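Local coordinates for beta-lactamase inhibitory protein BLIP-I (Streptomyces exfoliatus, PDB 3GMV), which probably inhibits class A beta-lactamases by forming a tight protein-protein complex with them, at residues Ala94-Trp97 with Ala98-Lys102; Lys66-Glu69 with Tyr70-Ala74. All blocks are in the same frame, centred on the assembly; numbering follows the deposited sequence.

Contact 1 (Ala94-Trp97 with Ala98-Lys102); sequences AQLW and AAVPK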
ATOM      1  N   ALA A  94      18.095   2.447  -2.413  1.00 13.70           N
ATOM      2  CA  ALA A  94      19.165   2.764  -1.447  1.00 13.86           C
ATOM      3  C   ALA A  94      19.303   4.282  -1.261  1.00 13.22           C
ATOM      4  O   ALA A  94      19.355   4.764  -0.132  1.00 14.52           O
ATOM      5  CB  ALA A  94      20.533   2.146  -1.881  1.00 14.16           C
ATOM      6  N   GLN A  95      19.350   5.015  -2.360  1.00 12.84           N
ATOM      7  CA  GLN A  95      19.407   6.467  -2.301  1.00 12.86           C
ATOM      8  C   GLN A  95      18.170   7.056  -1.593  1.00 11.84           C
ATOM      9  O   GLN A  95      18.301   7.971  -0.785  1.00 10.45           O
ATOM     10  CB  GLN A  95      19.603   7.062  -3.699  1.00 13.25           C
ATOM     11  CG  GLN A  95      20.998   6.639  -4.304  1.00 14.29           C
ATOM     12  CD  GLN A  95      21.136   6.965  -5.759  1.00 19.81           C
ATOM     13  OE1 GLN A  95      20.200   6.805  -6.558  1.00 14.71           O
ATOM     14  NE2 GLN A  95      22.345   7.383  -6.143  1.00 25.62           N
ATOM     15  N   LEU A  96      16.985   6.540  -1.913  1.00 10.76           N
ATOM     16  CA  LEU A  96      15.764   7.032  -1.285  1.00 10.21           C
ATOM     17  C   LEU A  96      15.844   6.913   0.249  1.00 10.00           C
ATOM     18  O   LEU A  96      15.588   7.868   0.940  1.00  9.05           O
ATOM     19  CB  LEU A  96      14.542   6.278  -1.824  1.00 10.43           C
ATOM     20  CG  LEU A  96      13.235   6.649  -1.139  1.00  9.63           C
ATOM     21  CD1 LEU A  96      12.874   8.175  -1.381  1.00  9.25           C
ATOM     22  CD2 LEU A  96      12.088   5.741  -1.569  1.00  8.13           C
ATOM     23  N   TRP A  97      16.203   5.744   0.775  1.00  9.00           N
ATOM     24  CA  TRP A  97      16.210   5.577   2.212  1.00 10.08           C
ATOM     25  C   TRP A  97      17.454   6.212   2.877  1.00 10.64           C
ATOM     26  O   TRP A  97      17.512   6.308   4.084  1.00 12.26           O
ATOM     27  CB  TRP A  97      16.002   4.110   2.600  1.00 10.89           C
ATOM     28  CG  TRP A  97      14.705   3.520   2.066  1.00 10.05           C
ATOM     29  CD1 TRP A  97      14.555   2.345   1.386  1.00 11.36           C
ATOM     30  CD2 TRP A  97      13.399   4.109   2.144  1.00 11.70           C
ATOM     31  NE1 TRP A  97      13.232   2.165   1.037  1.00 13.54           N
ATOM     32  CE2 TRP A  97      12.506   3.232   1.500  1.00 12.60           C
ATOM     33  CE3 TRP A  97      12.899   5.283   2.714  1.00 10.48           C
ATOM     34  CZ2 TRP A  97      11.154   3.496   1.396  1.00 13.06           C
ATOM     35  CZ3 TRP A  97      11.539   5.552   2.601  1.00 13.40           C
ATOM     36  CH2 TRP A  97      10.686   4.671   1.955  1.00 13.41           C
ATOM     37  N   ALA A  98      18.428   6.652   2.083  1.00 11.74           N
ATOM     38  CA  ALA A  98      19.515   7.476   2.612  1.00 11.67           C
ATOM     39  C   ALA A  98      19.069   8.923   2.726  1.00 12.82           C
ATOM     40  O   ALA A  98      19.604   9.667   3.553  1.00 12.92           O
ATOM     41  CB  ALA A  98      20.789   7.372   1.710  1.00 12.59           C
ATOM     42  N   ALA A  99      18.087   9.323   1.904  1.00 11.56           N
ATOM     43  CA  ALA A  99      17.538  10.712   1.953  1.00 10.48           C
ATOM     44  C   ALA A  99      16.367  10.877   2.911  1.00 10.03           C
ATOM     45  O   ALA A  99      16.209  11.926   3.537  1.00  9.88           O
ATOM     46  CB  ALA A  99      17.105  11.158   0.558  1.00  8.99           C
ATOM     47  N   VAL A 100      15.546   9.838   3.043  1.00  9.11           N
ATOM     48  CA  VAL A 100      14.292   9.927   3.783  1.00 10.17           C
ATOM     49  C   VAL A 100      14.333   8.889   4.882  1.00 10.59           C
ATOM     50  O   VAL A 100      14.747   7.754   4.629  1.00 10.64           O
ATOM     51  CB  VAL A 100      13.074   9.579   2.845  1.00 10.05           C
ATOM     52  CG1 VAL A 100      11.767   9.500   3.631  1.00 11.96           C
ATOM     53  CG2 VAL A 100      12.929  10.614   1.717  1.00  9.06           C
ATOM     54  N   PRO A 101      13.887   9.235   6.094  1.00 10.96           N
ATOM     55  CA  PRO A 101      13.940   8.171   7.145  1.00 11.06           C
ATOM     56  C   PRO A 101      12.812   7.124   6.960  1.00 11.10           C
ATOM     57  O   PRO A 101      11.606   7.448   7.091  1.00 10.36           O
ATOM     58  CB  PRO A 101      13.787   8.954   8.457  1.00 11.27           C
ATOM     59  CG  PRO A 101      13.091  10.248   8.070  1.00 11.45           C
ATOM     60  CD  PRO A 101      13.492  10.546   6.626  1.00 10.34           C
ATOM     61  N   LYS A 102      13.201   5.888   6.632  1.00 11.37           N
ATOM     62  CA  LYS A 102      12.216   4.861   6.353  1.00 12.74           C
ATOM     63  C   LYS A 102      11.275   4.609   7.528  1.00 12.61           C
ATOM     64  O   LYS A 102      10.123   4.185   7.331  1.00 12.01           O
ATOM     65  CB  LYS A 102      12.889   3.551   5.898  1.00 12.90           C
ATOM     66  CG  LYS A 102      11.918   2.637   5.180  1.00 15.44           C
ATOM     67  CD  LYS A 102      12.626   1.426   4.574  1.00 19.43           C
ATOM     68  CE  LYS A 102      11.730   0.200   4.578  1.00 24.43           C
ATOM     69  NZ  LYS A 102      10.803   0.210   3.460  1.00 29.65           N
TER
HETATM   70  O   HOH W   1      16.000   5.160   6.245  1.00 11.99           O
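The Trp97 indole has the Lys102 side chain across one face, with the lysine methylenes running over the ring. Lys102 CD sits 3.5 Å from the centroid of the five-membered ring and only 8° off its normal, a CH-pi contact. CG rides over the middle of the whole indole, and Lys102 CB meets Trp97 CE3 at 3.6 Å. The lysine chain starts with CG anti to the backbone N (chi1 -161°) and bends near its end, which brings NZ to 3.9 Å from Trp97 NE1. The opposite face is met near its rim by Leu96 CD2. Val100 O lies at the ring edge, in its plane. Glu93 takes the NE1 hydrogen bond, and Tyr125 packs edge-to-face with the indole. Leu96 and Val100 point the same way, with Leu96 CD1 at 3.9 Å from Val100 CG2; both reach Phe140 of strand 137-143. In the backbone, Val100 N makes the last helical bond, to Leu96 O at 2.9 Å. Val100 then leaves helical geometry. Water 1 bridges the helix end to the exiting chain, donating to Trp97 O and accepting from Lys102 N, each at 2.9 Å. The arrangement is a helix C-terminus with the exiting chain folded back over an aromatic residue of the last turn, where helix 93-99 packs on the antiparallel sheet of the two-layer alpha/beta sandwich.

Contact 2 (Lys66-Glu69 with Tyr70-Ala74); sequences KRNE and YLYKA
The backbone leaves strand 63-69 in extended form at Glu69 and turns sharply at Tyr70, which has a positive phi, so that Leu71 N faces back toward Asn68. The Asn68 side chain meets this turn. Its OD1 accepts a weak hydrogen bond from Leu71 N at 3.4 Å, fairly straight at 157°. Water 2 donates to Asn68 OD1 at 2.7 Å and weakly accepts from Tyr72 N, bridging the amide to the chain beyond the turn. Chi1 of 81° sets the amide between the backbone N and the carbonyl carbon, from where OD1 reaches the turn. The other end of the amide is used too: ND2 bonds to Ser107 O on the neighbouring strand. Leu71 crosses the asparagine at an angle, and its CD1 presses on Asn68 CB at 3.4 Å, a tight apolar contact. Glu69 and Tyr70 run side by side in the same direction. Glu69 CB makes a CH-pi contact over the centre of the Tyr70 ring, 3.8 Å from the centroid and almost on the ring normal. The carboxylate is tilted 33° from the ring plane, with Glu69 OE2 at 3.6 Å from Tyr70 OH. Glu69 OE1 bonds to Tyr52 OH, which ties this carboxylate to strand 52-57. OD1 of the largely buried Asn68 thus has two partners, the weak Leu71 N bond and water 2, while ND2 is held by the sheet. The turn is therefore tied to the strand end by modest polar links and by a CH-pi contact.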
ATOM      1  N   LYS A  66      -1.991  -5.696  -4.241  1.00  7.97           N
ATOM      2  CA  LYS A  66      -2.474  -5.378  -2.916  1.00  8.02           C
ATOM      3  C   LYS A  66      -2.326  -3.893  -2.686  1.00  8.55           C
ATOM      4  O   LYS A  66      -1.279  -3.318  -3.010  1.00  9.85           O
ATOM      5  CB  LYS A  66      -1.624  -6.099  -1.852  1.00  7.93           C
ATOM      6  CG  LYS A  66      -1.690  -7.626  -1.963  1.00  7.50           C
ATOM      7  CD  LYS A  66      -0.662  -8.359  -1.086  1.00  9.79           C
ATOM      8  CE  LYS A  66      -0.858  -8.081   0.385  1.00  9.86           C
ATOM      9  NZ  LYS A  66       0.179  -8.820   1.166  1.00  9.10           N
ATOM     10  N   ARG A  67      -3.330  -3.286  -2.063  1.00  9.11           N
ATOM     11  CA  ARG A  67      -3.227  -1.875  -1.698  1.00 10.56           C
ATOM     12  C   ARG A  67      -3.908  -1.719  -0.351  1.00 11.28           C
ATOM     13  O   ARG A  67      -4.756  -2.553   0.037  1.00 11.72           O
ATOM     14  CB  ARG A  67      -3.885  -0.964  -2.764  1.00 11.87           C
ATOM     15  CG  ARG A  67      -5.412  -1.133  -2.934  1.00 14.25           C
ATOM     16  CD  ARG A  67      -5.899  -0.466  -4.235  1.00 20.32           C
ATOM     17  NE  ARG A  67      -7.338  -0.653  -4.427  1.00 21.93           N
ATOM     18  CZ  ARG A  67      -8.268   0.210  -4.025  1.00 26.63           C
ATOM     19  NH1 ARG A  67      -7.930   1.325  -3.391  1.00 28.59           N
ATOM     20  NH2 ARG A  67      -9.546  -0.042  -4.256  1.00 27.46           N
ATOM     21  N   ASN A  68      -3.548  -0.660   0.364  1.00 10.84           N
ATOM     22  CA  ASN A  68      -4.248  -0.359   1.594  1.00 11.83           C
ATOM     23  C   ASN A  68      -4.071   1.100   1.950  1.00 13.06           C
ATOM     24  O   ASN A  68      -3.158   1.791   1.446  1.00 13.31           O
ATOM     25  CB  ASN A  68      -3.722  -1.235   2.733  1.00 10.97           C
ATOM     26  CG  ASN A  68      -2.430  -0.694   3.331  1.00 12.57           C
ATOM     27  OD1 ASN A  68      -2.466   0.189   4.202  1.00 12.68           O
ATOM     28  ND2 ASN A  68      -1.283  -1.261   2.917  1.00 10.04           N
ATOM     29  N   GLU A  69      -4.964   1.586   2.801  1.00 13.62           N
ATOM     30  CA  GLU A  69      -4.695   2.831   3.503  1.00 14.47           C
ATOM     31  C   GLU A  69      -4.941   2.592   4.968  1.00 15.01           C
ATOM     32  O   GLU A  69      -5.921   1.944   5.357  1.00 14.11           O
ATOM     33  CB  GLU A  69      -5.572   3.970   3.000  1.00 14.08           C
ATOM     34  CG  GLU A  69      -5.135   4.475   1.624  1.00 15.21           C
ATOM     35  CD  GLU A  69      -5.918   5.694   1.211  1.00 16.93           C
ATOM     36  OE1 GLU A  69      -7.008   5.510   0.649  1.00 15.35           O
ATOM     37  OE2 GLU A  69      -5.451   6.825   1.461  1.00 19.66           O
ATOM     38  N   TYR A  70      -4.006   3.070   5.773  1.00 14.75           N
ATOM     39  CA  TYR A  70      -4.175   3.133   7.236  1.00 15.82           C
ATOM     40  C   TYR A  70      -4.011   1.832   7.997  1.00 15.19           C
ATOM     41  O   TYR A  70      -4.206   1.816   9.210  1.00 15.27           O
ATOM     42  CB  TYR A  70      -5.508   3.840   7.638  1.00 16.08           C
ATOM     43  CG  TYR A  70      -5.867   5.056   6.807  1.00 19.80           C
ATOM     44  CD1 TYR A  70      -4.905   6.012   6.487  1.00 24.72           C
ATOM     45  CD2 TYR A  70      -7.160   5.242   6.332  1.00 23.13           C
ATOM     46  CE1 TYR A  70      -5.219   7.111   5.711  1.00 26.68           C
ATOM     47  CE2 TYR A  70      -7.488   6.355   5.548  1.00 26.32           C
ATOM     48  CZ  TYR A  70      -6.505   7.282   5.252  1.00 27.11           C
ATOM     49  OH  TYR A  70      -6.808   8.375   4.471  1.00 30.48           O
ATOM     50  N   LEU A  71      -3.624   0.739   7.341  1.00 13.85           N
ATOM     51  CA  LEU A  71      -3.404  -0.498   8.079  1.00 14.64           C
ATOM     52  C   LEU A  71      -2.186  -0.408   8.980  1.00 14.84           C
ATOM     53  O   LEU A  71      -2.087  -1.141   9.951  1.00 15.54           O
ATOM     54  CB  LEU A  71      -3.217  -1.708   7.143  1.00 13.31           C
ATOM     55  CG  LEU A  71      -4.457  -2.106   6.348  1.00 15.07           C
ATOM     56  CD1 LEU A  71      -4.163  -3.288   5.429  1.00 12.84           C
ATOM     57  CD2 LEU A  71      -5.627  -2.449   7.323  1.00 14.41           C
ATOM     58  N   TYR A  72      -1.233   0.451   8.616  1.00 13.65           N
ATOM     59  CA  TYR A  72      -0.012   0.626   9.378  1.00 13.55           C
ATOM     60  C   TYR A  72       0.198   2.101   9.705  1.00 13.27           C
ATOM     61  O   TYR A  72      -0.218   2.965   8.958  1.00 13.12           O
ATOM     62  CB  TYR A  72       1.185   0.162   8.547  1.00 13.79           C
ATOM     63  CG  TYR A  72       1.081  -1.276   8.143  1.00 13.93           C
ATOM     64  CD1 TYR A  72       1.475  -2.278   9.009  1.00 16.01           C
ATOM     65  CD2 TYR A  72       0.605  -1.630   6.880  1.00 16.91           C
ATOM     66  CE1 TYR A  72       1.387  -3.609   8.632  1.00 19.40           C
ATOM     67  CE2 TYR A  72       0.501  -2.956   6.500  1.00 16.79           C
ATOM     68  CZ  TYR A  72       0.891  -3.933   7.377  1.00 16.81           C
ATOM     69  OH  TYR A  72       0.788  -5.258   7.018  1.00 19.88           O
ATOM     70  N   LYS A  73       0.819   2.380  10.847  1.00 13.73           N
ATOM     71  CA  LYS A  73       1.162   3.758  11.191  1.00 14.66           C
ATOM     72  C   LYS A  73       2.686   3.809  11.254  1.00 13.15           C
ATOM     73  O   LYS A  73       3.331   2.882  11.728  1.00 14.08           O
ATOM     74  CB  LYS A  73       0.549   4.129  12.563  1.00 16.07           C
ATOM     75  CG  LYS A  73      -0.984   4.247  12.544  1.00 20.11           C
ATOM     76  CD  LYS A  73      -1.541   4.374  13.972  1.00 24.46           C
ATOM     77  CE  LYS A  73      -3.049   4.147  13.993  1.00 27.97           C
ATOM     78  NZ  LYS A  73      -3.705   5.014  12.973  1.00 31.39           N
ATOM     79  N   ALA A  74       3.270   4.895  10.789  1.00 13.04           N
ATOM     80  CA  ALA A  74       4.719   5.040  10.842  1.00 12.71           C
ATOM     81  C   ALA A  74       5.248   4.918  12.249  1.00 13.29           C
ATOM     82  O   ALA A  74       4.624   5.397  13.187  1.00 13.67           O
ATOM     83  CB  ALA A  74       5.135   6.398  10.258  1.00 12.99           C
TER
HETATM   84  O   HOH W   2      -0.545   1.584   5.560  1.00 15.39           O

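How the contacts relate
The two contacts come in series along the chain, contact 2 first. Their centres are 20 Å apart, and their nearest atoms are about 6 Å apart without touching. Contact 2 lies where strand 63-69 runs out into the loop toward helix 81-84; its centre is about 6 Å from the centre of the chain, against 18 Å for contact 1. Contact 1 lies at the end of helix 93-99, just before strand 105-111. That strand pairs antiparallel with 63-69, and side chains of both contacts touch it. The two contacts therefore flank the connection between strands 63-69 and 105-111. One is its exit from strand 63-69, the other its return to strand 105-111.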